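Local coordinates for probable ABC transporter extracellular-binding protein YckB (Bacillus subtilis, PDB 2IEE) that probably binds a solute outside the cell for a binding-protein-dependent transport system, as a lipoprotein of the bacterial solute-binding protein 3 family, at residues 14-17 / 18-22; 36-40 / 41-45; 142-145 / 146-150; 236-239 / 240-244. All blocks are in the same frame, centred on the assembly; numbering follows the deposited sequence.

In the fold
Taken in chain order, the four contacts show how short-range bonding shapes a two-lobed solute-binding protein: helix 14-20, the turn between strands 36-38 and 45-47, helix 142-149 and helix 236-244. Interaction 1 leads into strand 22-27 of the three-stranded parallel sheet; interaction 3 flanks the six-stranded mixed sheet, and their centres lie about 44 Å apart on opposite sides of the chain's centre. Interactions 2 and 4, about 18 Å apart between centres, touch where Tyr36 OH meets Phe244 CE1 at 3.5 Å. Helix 236-244 packs on helix 49-60, which follows strand 45-47, so the chain's last helix returns to elements formed near its start.

Interaction 1. Residues 14-17 / 18-22; sequences WEQI and KDKGK
Four successive i to i+4 bonds, from Lys18 N to Trp14 O (2.8 Å) through Gly21 N to Ile17 O (2.8 Å), define the alpha helix 14-20 and carry it to its C-terminal end. Gly21 closes the helix in a left-handed conformation with phi 80°, where a side chain would collide with the carbonyl oxygen of Lys20. From there the chain enters strand 22-27 of the parallel sheet, and Gly21 shares backbone bonding with Lys64. The principle illustrated is that side chains one turn apart can share a surface and a solvent molecule. Lys18, its CG anti to the backbone N (chi1 -178°) and the rest of its chain extended, runs obliquely past the indole of Trp14. Its CB lies over one face of the ring, displaced toward the rim, while Lys18 CD comes within 3.9 Å of Trp14 NE1. A water joins the two polar ends, accepting from Trp14 NE1 at 3.3 Å and from Lys18 NZ at 3.2 Å. Glu15 lies alongside the same lysine, pointing the same way, but its OE1 remains 5.0 Å from Lys18 NZ, so any attraction acts at a distance. Trp14 is buried, its ring touching Leu61, Leu63 and the helix 218-234 residues Ala219, Leu220 and Lys223. Ile17, also buried, meets Leu63 and Asp85. Gln16 and Lys20 lie side by side on another flank, and Lys20 CG rests 3.3 Å from Gln16 O. Where the chain becomes strand, the CG2 branch of Ile17 reaches Lys22 O at 3.3 Å.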
loop_
_atom_site.group_PDB
_atom_site.type_symbol
_atom_site.label_atom_id
_atom_site.label_comp_id
_atom_site.label_asym_id
_atom_site.label_seq_id
_atom_site.Cartn_x
_atom_site.Cartn_y
_atom_site.Cartn_z
ATOM N N TRP A 14 -11.037 -18.776 15.741
ATOM C CA TRP A 14 -10.447 -17.919 16.759
ATOM C C TRP A 14 -10.053 -18.666 18.031
ATOM O O TRP A 14 -9.029 -18.352 18.643
ATOM C CB TRP A 14 -11.409 -16.789 17.122
ATOM C CG TRP A 14 -11.076 -16.139 18.431
ATOM C CD1 TRP A 14 -11.723 -16.303 19.617
ATOM C CD2 TRP A 14 -9.970 -15.266 18.696
ATOM N NE1 TRP A 14 -11.089 -15.590 20.609
ATOM C CE2 TRP A 14 -10.007 -14.947 20.069
ATOM C CE3 TRP A 14 -8.945 -14.728 17.903
ATOM C CZ2 TRP A 14 -9.060 -14.108 20.671
ATOM C CZ3 TRP A 14 -8.000 -13.892 18.502
ATOM C CH2 TRP A 14 -8.067 -13.594 19.873
ATOM N N GLU A 15 -10.866 -19.634 18.447
ATOM C CA GLU A 15 -10.557 -20.393 19.653
ATOM C C GLU A 15 -9.327 -21.260 19.388
ATOM O O GLU A 15 -8.564 -21.567 20.302
ATOM C CB GLU A 15 -11.740 -21.282 20.069
ATOM C CG GLU A 15 -13.023 -20.551 20.510
ATOM C CD GLU A 15 -12.824 -19.621 21.701
ATOM O OE1 GLU A 15 -11.913 -19.873 22.518
ATOM O OE2 GLU A 15 -13.591 -18.639 21.826
ATOM N N GLN A 16 -9.141 -21.652 18.130
ATOM C CA GLN A 16 -8.000 -22.471 17.743
ATOM C C GLN A 16 -6.726 -21.623 17.767
ATOM O O GLN A 16 -5.669 -22.088 18.198
ATOM C CB GLN A 16 -8.215 -23.054 16.343
ATOM C CG GLN A 16 -7.172 -24.084 15.929
ATOM C CD GLN A 16 -7.347 -24.554 14.490
ATOM O OE1 GLN A 16 -8.404 -25.064 14.113
ATOM N NE2 GLN A 16 -6.306 -24.383 13.682
ATOM N N ILE A 17 -6.839 -20.379 17.306
ATOM C CA ILE A 17 -5.713 -19.448 17.289
ATOM C C ILE A 17 -5.360 -19.100 18.725
ATOM O O ILE A 17 -4.192 -19.089 19.110
ATOM C CB ILE A 17 -6.069 -18.124 16.577
ATOM C CG1 ILE A 17 -6.651 -18.405 15.191
ATOM C CG2 ILE A 17 -4.831 -17.247 16.460
ATOM C CD1 ILE A 17 -5.797 -19.308 14.341
ATOM N N LYS A 18 -6.392 -18.804 19.509
ATOM C CA LYS A 18 -6.229 -18.445 20.905
ATOM C C LYS A 18 -5.579 -19.583 21.678
ATOM O O LYS A 18 -4.784 -19.348 22.592
ATOM C CB LYS A 18 -7.589 -18.103 21.522
ATOM C CG LYS A 18 -7.524 -17.670 22.985
ATOM C CD LYS A 18 -8.883 -17.182 23.469
ATOM C CE LYS A 18 -8.840 -16.774 24.929
ATOM N NZ LYS A 18 -10.149 -16.226 25.381
ATOM N N ASP A 19 -5.906 -20.817 21.305
ATOM C CA ASP A 19 -5.343 -21.974 21.990
ATOM C C ASP A 19 -3.856 -22.140 21.697
ATOM O O ASP A 19 -3.065 -22.390 22.605
ATOM C CB ASP A 19 -6.101 -23.249 21.603
ATOM C CG ASP A 19 -5.518 -24.489 22.255
ATOM O OD1 ASP A 19 -5.191 -24.437 23.462
ATOM O OD2 ASP A 19 -5.395 -25.520 21.565
ATOM N N LYS A 20 -3.478 -21.995 20.431
ATOM C CA LYS A 20 -2.081 -22.124 20.035
ATOM C C LYS A 20 -1.287 -20.911 20.494
ATOM O O LYS A 20 -0.082 -20.999 20.732
ATOM C CB LYS A 20 -1.964 -22.259 18.519
ATOM C CG LYS A 20 -2.654 -23.485 17.942
ATOM C CD LYS A 20 -2.464 -23.562 16.434
ATOM C CE LYS A 20 -3.161 -24.783 15.854
ATOM N NZ LYS A 20 -2.991 -24.877 14.377
ATOM N N GLY A 21 -1.967 -19.777 20.619
ATOM C CA GLY A 21 -1.291 -18.562 21.042
ATOM C C GLY A 21 -0.542 -17.898 19.898
ATOM O O GLY A 21 0.247 -16.981 20.114
ATOM N N LYS A 22 -0.784 -18.365 18.676
ATOM C CA LYS A 22 -0.127 -17.800 17.506
ATOM C C LYS A 22 -1.059 -17.715 16.306
ATOM O O LYS A 22 -1.876 -18.604 16.075
ATOM C CB LYS A 22 1.105 -18.632 17.124
ATOM C CG LYS A 22 2.224 -18.596 18.158
ATOM C CD LYS A 22 3.408 -19.486 17.771
ATOM C CE LYS A 22 4.182 -18.932 16.580
ATOM N NZ LYS A 22 5.446 -19.686 16.339
HETATM O O HOH W 1 -11.881 -14.262 23.498
#

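Interaction 2. Residues 36-40 / 41-45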
loop_
_atom_site.group_PDB
_atom_site.type_symbol
_atom_site.label_atom_id
_atom_site.label_comp_id
_atom_site.label_asym_id
_atom_site.label_seq_id
_atom_site.Cartn_x
_atom_site.Cartn_y
_atom_site.Cartn_z
ATOM N N TYR A 36 8.325 -5.358 4.224
ATOM C CA TYR A 36 9.636 -5.558 3.615
ATOM C C TYR A 36 10.634 -5.992 4.679
ATOM O O TYR A 36 10.281 -6.125 5.844
ATOM C CB TYR A 36 10.126 -4.254 2.969
ATOM C CG TYR A 36 10.399 -3.155 3.974
ATOM C CD1 TYR A 36 9.355 -2.469 4.592
ATOM C CD2 TYR A 36 11.707 -2.835 4.338
ATOM C CE1 TYR A 36 9.601 -1.492 5.550
ATOM C CE2 TYR A 36 11.970 -1.863 5.294
ATOM C CZ TYR A 36 10.917 -1.196 5.897
ATOM O OH TYR A 36 11.186 -0.243 6.847
ATOM N N HIS A 37 11.881 -6.201 4.278
ATOM C CA HIS A 37 12.908 -6.611 5.222
ATOM C C HIS A 37 13.870 -5.456 5.505
ATOM O O HIS A 37 14.327 -4.768 4.585
ATOM C CB HIS A 37 13.688 -7.814 4.687
ATOM C CG HIS A 37 12.840 -9.015 4.408
ATOM N ND1 HIS A 37 12.252 -9.244 3.182
ATOM C CD2 HIS A 37 12.471 -10.050 5.200
ATOM C CE1 HIS A 37 11.557 -10.367 3.230
ATOM N NE2 HIS A 37 11.674 -10.876 4.444
ATOM N N ASP A 38 14.171 -5.262 6.785
ATOM C CA ASP A 38 15.068 -4.206 7.234
ATOM C C ASP A 38 16.533 -4.564 6.984
ATOM O O ASP A 38 17.243 -5.005 7.889
ATOM C CB ASP A 38 14.825 -3.934 8.722
ATOM C CG ASP A 38 15.708 -2.830 9.266
ATOM O OD1 ASP A 38 16.080 -1.932 8.485
ATOM O OD2 ASP A 38 16.019 -2.847 10.475
ATOM N N THR A 39 16.980 -4.361 5.748
ATOM C CA THR A 39 18.352 -4.668 5.367
ATOM C C THR A 39 19.339 -3.573 5.745
ATOM O O THR A 39 20.540 -3.827 5.830
ATOM C CB THR A 39 18.467 -4.927 3.849
ATOM O OG1 THR A 39 17.912 -3.821 3.132
ATOM C CG2 THR A 39 17.723 -6.200 3.468
ATOM N N ASP A 40 18.843 -2.359 5.969
ATOM C CA ASP A 40 19.720 -1.249 6.344
ATOM C C ASP A 40 20.407 -1.493 7.685
ATOM O O ASP A 40 21.550 -1.096 7.884
ATOM C CB ASP A 40 18.938 0.068 6.435
ATOM C CG ASP A 40 18.371 0.514 5.097
ATOM O OD1 ASP A 40 19.068 0.370 4.070
ATOM O OD2 ASP A 40 17.231 1.027 5.080
ATOM N N SER A 41 19.701 -2.139 8.604
ATOM C CA SER A 41 20.249 -2.408 9.931
ATOM C C SER A 41 21.034 -3.709 9.979
ATOM O O SER A 41 21.800 -3.943 10.915
ATOM C CB SER A 41 19.122 -2.475 10.962
ATOM O OG SER A 41 18.352 -3.655 10.787
ATOM N N GLY A 42 20.833 -4.556 8.973
ATOM C CA GLY A 42 21.517 -5.836 8.931
ATOM C C GLY A 42 20.687 -6.945 9.564
ATOM O O GLY A 42 21.103 -8.105 9.582
ATOM N N SER A 43 19.507 -6.605 10.073
ATOM C CA SER A 43 18.651 -7.604 10.710
ATOM C C SER A 43 17.823 -8.406 9.714
ATOM O O SER A 43 17.444 -9.543 9.997
ATOM C CB SER A 43 17.696 -6.942 11.702
ATOM O OG SER A 43 16.575 -6.388 11.027
ATOM N N ASP A 44 17.533 -7.816 8.556
ATOM C CA ASP A 44 16.725 -8.487 7.541
ATOM C C ASP A 44 15.390 -8.891 8.149
ATOM O O ASP A 44 14.728 -9.809 7.661
ATOM C CB ASP A 44 17.421 -9.748 7.009
ATOM C CG ASP A 44 18.787 -9.462 6.400
ATOM O OD1 ASP A 44 18.953 -8.393 5.783
ATOM O OD2 ASP A 44 19.691 -10.315 6.527
ATOM N N LYS A 45 15.001 -8.212 9.221
ATOM C CA LYS A 45 13.748 -8.518 9.899
ATOM C C LYS A 45 12.546 -8.094 9.072
ATOM O O LYS A 45 12.531 -7.003 8.501
ATOM C CB LYS A 45 13.694 -7.814 11.255
ATOM C CG LYS A 45 12.467 -8.163 12.086
ATOM C CD LYS A 45 12.461 -7.404 13.409
ATOM C CE LYS A 45 11.278 -7.804 14.275
ATOM N NZ LYS A 45 11.234 -7.015 15.535
HETATM O O HOH W 2 14.887 -4.451 12.597
#
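The connection between antiparallel strands 36-38 and 45-47 is built around Asp38, the centre of an inverse gamma turn, which is gripped from residues 41-45 through both backbone and side chain. It illustrates how a surface turn can be held by its own polar groups. Asp38 N donates to Lys45 O at 2.9 Å in a fairly straight bond. Asp38 O accepts from Asp44 N, also at 2.9 Å, with the donor well above the carbonyl plane. The carboxylate reaches across the turn because CG stands opposite the backbone N (chi1 -179°). There Asp38 OD2 accepts a hydrogen bond from Ser41 OG, modelled at a very short 2.5 Å whose exact length is doubtful, and another from a water at 2.9 Å; that water also bonds Ser43 OG. Ser41 OG in turn accepts from Ser43 N at 3.2 Å, an ST turn, so one hydroxyl ties the carboxylate to the backbone two residues on. With an alanine here the carboxylate is gone, which would probably leave the Ser41 hydroxyl and the water without this acceptor and the serine freer to turn. Positive phi angles at Gly42 and Asp44 let the chain curl back toward the second strand. Thr39 and Asp44 cross at about a right angle, the methyl CG2 of Thr39 lying 3.4 Å from Asp44 OD1. His37, whose NE2 is hydrogen-bonded to Glu69 OE2, presents its ring edge to the returning backbone, with CD2 3.3 Å from Asp44 O.

Interaction 3. Residues 142-145 / 146-150; sequences VYME and VARKY
Glu145 and Arg148 meet because both chains bend: the glutamate, its CG trans to the backbone N (chi1 -155°), bends at chi2, and the arginine bends at chi3 (-82°). Glu145 OE1 then accepts from Arg148 NH2 at 2.7 Å in a nearly straight bond that is part of a salt bridge. The oxygen lies in the guanidinium plane, at its edge, yet it is met from above its own carboxylate plane, and the two flat groups are turned 59° apart. One hydrogen bond, from NH2 to OE1, joins the two groups, a reminder that i to i+3 salt bridges need not be two-pronged. One face of the guanidinium lies over Met144 O, and the Arg148 and Met144 (selenomethionine) side chains cross at about a right angle, Arg148 NH1 3.1 Å from Met144 CG. Replacing the arginine by an alanine would probably leave the Glu145 carboxylate without this positive mate and free to turn. The same Met144 chain, bent at chi2 and chi3, brings CE tightly against Ala147 CB at 3.4 Å. Val146 CG2 sits 3.1 Å from Val142 O, close beside the backbone bond from Val146 N to the same oxygen (3.0 Å). The i to i+4 series runs on to Lys149 N and Glu145 O at 2.9 Å. Val146 and Ala147 face the mixed sheet, touching Leu178, and Val146 also meets Tyr204 and Met205, whereas Glu145 lies exposed. Packed on the sheet by one face and charged on another, helix 142-149 is the connecting helix of the beta-alpha-beta unit between the parallel strands 134-136 and 153-154.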
loop_
_atom_site.group_PDB
_atom_site.type_symbol
_atom_site.label_atom_id
_atom_site.label_comp_id
_atom_site.label_asym_id
_atom_site.label_seq_id
_atom_site.Cartn_x
_atom_site.Cartn_y
_atom_site.Cartn_z
ATOM N N VAL A 142 -2.167 -1.040 -12.192
ATOM C CA VAL A 142 -3.350 -0.265 -12.496
ATOM C C VAL A 142 -2.931 1.179 -12.783
ATOM O O VAL A 142 -3.618 1.908 -13.495
ATOM C CB VAL A 142 -4.339 -0.301 -11.316
ATOM C CG1 VAL A 142 -3.792 0.506 -10.149
ATOM C CG2 VAL A 142 -5.690 0.210 -11.758
ATOM N N TYR A 143 -1.789 1.583 -12.235
ATOM C CA TYR A 143 -1.286 2.936 -12.446
ATOM C C TYR A 143 -0.902 3.175 -13.910
ATOM O O TYR A 143 -1.206 4.232 -14.464
ATOM C CB TYR A 143 -0.082 3.200 -11.538
ATOM C CG TYR A 143 -0.429 3.149 -10.069
ATOM C CD1 TYR A 143 -1.218 4.134 -9.490
ATOM C CD2 TYR A 143 -0.008 2.089 -9.271
ATOM C CE1 TYR A 143 -1.589 4.064 -8.147
ATOM C CE2 TYR A 143 -0.371 2.009 -7.930
ATOM C CZ TYR A 143 -1.164 3.000 -7.373
ATOM O OH TYR A 143 -1.551 2.913 -6.053
HETATM N N MSE A 144 -0.243 2.197 -14.532
HETATM C CA MSE A 144 0.164 2.323 -15.935
HETATM C C MSE A 144 -1.074 2.213 -16.827
HETATM O O MSE A 144 -1.118 2.769 -17.925
HETATM C CB MSE A 144 1.179 1.229 -16.302
HETATM C CG MSE A 144 1.818 1.374 -17.688
HETATM SE SE MSE A 144 2.716 3.079 -17.983
HETATM C CE MSE A 144 1.520 3.785 -19.323
ATOM N N GLU A 145 -2.082 1.494 -16.341
ATOM C CA GLU A 145 -3.322 1.324 -17.080
ATOM C C GLU A 145 -4.029 2.680 -17.137
ATOM O O GLU A 145 -4.608 3.057 -18.160
ATOM C CB GLU A 145 -4.209 0.295 -16.379
ATOM C CG GLU A 145 -5.193 -0.393 -17.298
ATOM C CD GLU A 145 -4.501 -1.048 -18.478
ATOM O OE1 GLU A 145 -3.502 -1.767 -18.251
ATOM O OE2 GLU A 145 -4.960 -0.852 -19.625
ATOM N N VAL A 146 -3.981 3.406 -16.026
ATOM C CA VAL A 146 -4.592 4.723 -15.957
ATOM C C VAL A 146 -3.941 5.607 -17.018
ATOM O O VAL A 146 -4.623 6.237 -17.822
ATOM C CB VAL A 146 -4.381 5.347 -14.565
ATOM C CG1 VAL A 146 -4.816 6.810 -14.561
ATOM C CG2 VAL A 146 -5.173 4.556 -13.533
ATOM N N ALA A 147 -2.613 5.629 -17.019
ATOM C CA ALA A 147 -1.855 6.431 -17.974
ATOM C C ALA A 147 -2.272 6.111 -19.403
ATOM O O ALA A 147 -2.476 7.013 -20.216
ATOM C CB ALA A 147 -0.360 6.183 -17.798
ATOM N N ARG A 148 -2.404 4.822 -19.706
ATOM C CA ARG A 148 -2.798 4.406 -21.047
ATOM C C ARG A 148 -4.194 4.897 -21.415
ATOM O O ARG A 148 -4.412 5.390 -22.521
ATOM C CB ARG A 148 -2.722 2.877 -21.178
ATOM C CG ARG A 148 -1.299 2.335 -21.276
ATOM C CD ARG A 148 -1.291 0.879 -21.728
ATOM N NE ARG A 148 -1.529 -0.053 -20.629
ATOM C CZ ARG A 148 -0.567 -0.590 -19.882
ATOM N NH1 ARG A 148 0.706 -0.295 -20.117
ATOM N NH2 ARG A 148 -0.881 -1.421 -18.895
ATOM N N LYS A 149 -5.134 4.765 -20.484
ATOM C CA LYS A 149 -6.510 5.201 -20.711
ATOM C C LYS A 149 -6.559 6.654 -21.156
ATOM O O LYS A 149 -7.465 7.062 -21.875
ATOM C CB LYS A 149 -7.329 5.045 -19.431
ATOM C CG LYS A 149 -8.750 5.585 -19.519
ATOM C CD LYS A 149 -9.450 5.455 -18.172
ATOM C CE LYS A 149 -10.890 5.946 -18.225
ATOM N NZ LYS A 149 -10.971 7.387 -18.598
ATOM N N TYR A 150 -5.579 7.436 -20.720
ATOM C CA TYR A 150 -5.532 8.843 -21.068
ATOM C C TYR A 150 -4.615 9.174 -22.238
ATOM O O TYR A 150 -4.378 10.342 -22.535
ATOM C CB TYR A 150 -5.167 9.660 -19.833
ATOM C CG TYR A 150 -6.333 9.779 -18.883
ATOM C CD1 TYR A 150 -7.327 10.733 -19.093
ATOM C CD2 TYR A 150 -6.477 8.905 -17.808
ATOM C CE1 TYR A 150 -8.435 10.814 -18.259
ATOM C CE2 TYR A 150 -7.585 8.976 -16.963
ATOM C CZ TYR A 150 -8.558 9.934 -17.198
ATOM O OH TYR A 150 -9.655 10.010 -16.375
#

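Interaction 4. Residues 236-239 / 240-244; sequences SLTK and LSKQF
Backbone hydrogen bonds carry most of this contact: Leu240 N to Ser236 O, Ser241 N to Leu237 O and Lys242 N to Thr238 O each measure 2.9 Å. The fourth of the series, from Gln243 N to Lys239 O, is longer at 3.3 Å. All four link residues one turn apart, so this is a regular alpha helix, and the side chains are read against that frame. Apolar contact comes next. The Thr238 rotamer (chi1 -63° to OG1) leaves its methyl CG2 opposite the backbone N and turned to Lys242, where it touches CD at 3.8 Å, while OG1 goes to Asp249. The lysine bends at chi3 and its end leads away, so its aliphatic part does the touching: Lys242 CG also rests 3.2 Å from Thr238 O. On another side Leu240 lays its CG 3.5 Å from Ser236 O, leaning on the carbonyl to which its own backbone N is bonded. The third kind, polar side-chain bonding, leaves the helix altogether. Thr238 OG1 is bonded to Asp249 OD2, and Ser241 OG to Ala248 O and Val250 N, so one face of the helix grips the segment that follows it. Ser236 OG is held by Asp234 OD1 and Arg60 NH2. Apolar side chains cover another face: Leu237 packs on Val53 and Met231, Leu240 on Met231, and Phe244 touches Glu52 of helix 49-60. Hydroxyls tying down the following chain, apolar residues turned to helices 49-60 and 218-234, and Lys239, Lys242 and Gln243 exposed together make an amphipathic surface helix on an alpha/beta lobe of a solute-binding protein.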
loop_
_atom_site.group_PDB
_atom_site.type_symbol
_atom_site.label_atom_id
_atom_site.label_comp_id
_atom_site.label_asym_id
_atom_site.label_seq_id
_atom_site.Cartn_x
_atom_site.Cartn_y
_atom_site.Cartn_z
ATOM N N SER A 236 -1.742 4.388 18.422
ATOM C CA SER A 236 -0.770 3.399 17.968
ATOM C C SER A 236 -0.696 3.327 16.446
ATOM O O SER A 236 0.389 3.233 15.873
ATOM C CB SER A 236 -1.121 2.018 18.525
ATOM O OG SER A 236 -1.106 2.034 19.939
ATOM N N LEU A 237 -1.849 3.360 15.789
ATOM C CA LEU A 237 -1.872 3.306 14.333
ATOM C C LEU A 237 -1.141 4.510 13.745
ATOM O O LEU A 237 -0.252 4.361 12.908
ATOM C CB LEU A 237 -3.315 3.271 13.817
ATOM C CG LEU A 237 -4.078 1.951 13.953
ATOM C CD1 LEU A 237 -5.459 2.105 13.353
ATOM C CD2 LEU A 237 -3.325 0.837 13.237
ATOM N N THR A 238 -1.517 5.707 14.189
ATOM C CA THR A 238 -0.886 6.926 13.694
ATOM C C THR A 238 0.612 6.880 13.969
ATOM O O THR A 238 1.416 7.278 13.129
ATOM C CB THR A 238 -1.496 8.183 14.361
ATOM O OG1 THR A 238 -2.880 8.277 14.012
ATOM C CG2 THR A 238 -0.781 9.444 13.887
ATOM N N LYS A 239 0.980 6.375 15.141
ATOM C CA LYS A 239 2.385 6.273 15.529
ATOM C C LYS A 239 3.169 5.394 14.560
ATOM O O LYS A 239 4.250 5.768 14.102
ATOM C CB LYS A 239 2.496 5.708 16.948
ATOM C CG LYS A 239 3.922 5.588 17.470
ATOM C CD LYS A 239 3.918 5.321 18.971
ATOM C CE LYS A 239 5.318 5.367 19.556
ATOM N NZ LYS A 239 5.296 5.276 21.044
ATOM N N LEU A 240 2.625 4.223 14.246
ATOM C CA LEU A 240 3.292 3.310 13.323
ATOM C C LEU A 240 3.347 3.906 11.918
ATOM O O LEU A 240 4.339 3.752 11.206
ATOM C CB LEU A 240 2.559 1.963 13.301
ATOM C CG LEU A 240 2.743 1.088 14.544
ATOM C CD1 LEU A 240 1.773 -0.076 14.503
ATOM C CD2 LEU A 240 4.186 0.585 14.607
ATOM N N SER A 241 2.275 4.586 11.523
ATOM C CA SER A 241 2.198 5.212 10.206
ATOM C C SER A 241 3.280 6.265 10.012
ATOM O O SER A 241 3.988 6.267 9.011
ATOM C CB SER A 241 0.831 5.871 10.011
ATOM O OG SER A 241 0.794 6.597 8.797
ATOM N N LYS A 242 3.400 7.161 10.983
ATOM C CA LYS A 242 4.380 8.238 10.917
ATOM C C LYS A 242 5.789 7.689 10.830
ATOM O O LYS A 242 6.655 8.277 10.181
ATOM C CB LYS A 242 4.220 9.156 12.131
ATOM C CG LYS A 242 2.880 9.898 12.146
ATOM C CD LYS A 242 2.705 10.746 13.396
ATOM C CE LYS A 242 3.857 11.724 13.575
ATOM N NZ LYS A 242 3.530 12.731 14.618
ATOM N N GLN A 243 6.009 6.545 11.467
ATOM C CA GLN A 243 7.312 5.906 11.450
ATOM C C GLN A 243 7.687 5.384 10.066
ATOM O O GLN A 243 8.824 5.536 9.626
ATOM C CB GLN A 243 7.345 4.746 12.452
ATOM C CG GLN A 243 8.558 3.842 12.281
ATOM C CD GLN A 243 8.605 2.703 13.281
ATOM O OE1 GLN A 243 9.563 1.924 13.305
ATOM N NE2 GLN A 243 7.572 2.598 14.113
ATOM N N PHE A 244 6.729 4.773 9.378
ATOM C CA PHE A 244 6.982 4.199 8.062
ATOM C C PHE A 244 6.673 5.077 6.864
ATOM O O PHE A 244 7.189 4.837 5.772
ATOM C CB PHE A 244 6.235 2.869 7.938
ATOM C CG PHE A 244 6.828 1.788 8.782
ATOM C CD1 PHE A 244 8.001 1.154 8.391
ATOM C CD2 PHE A 244 6.259 1.452 10.002
ATOM C CE1 PHE A 244 8.600 0.203 9.205
ATOM C CE2 PHE A 244 6.852 0.503 10.823
ATOM C CZ PHE A 244 8.027 -0.122 10.420
#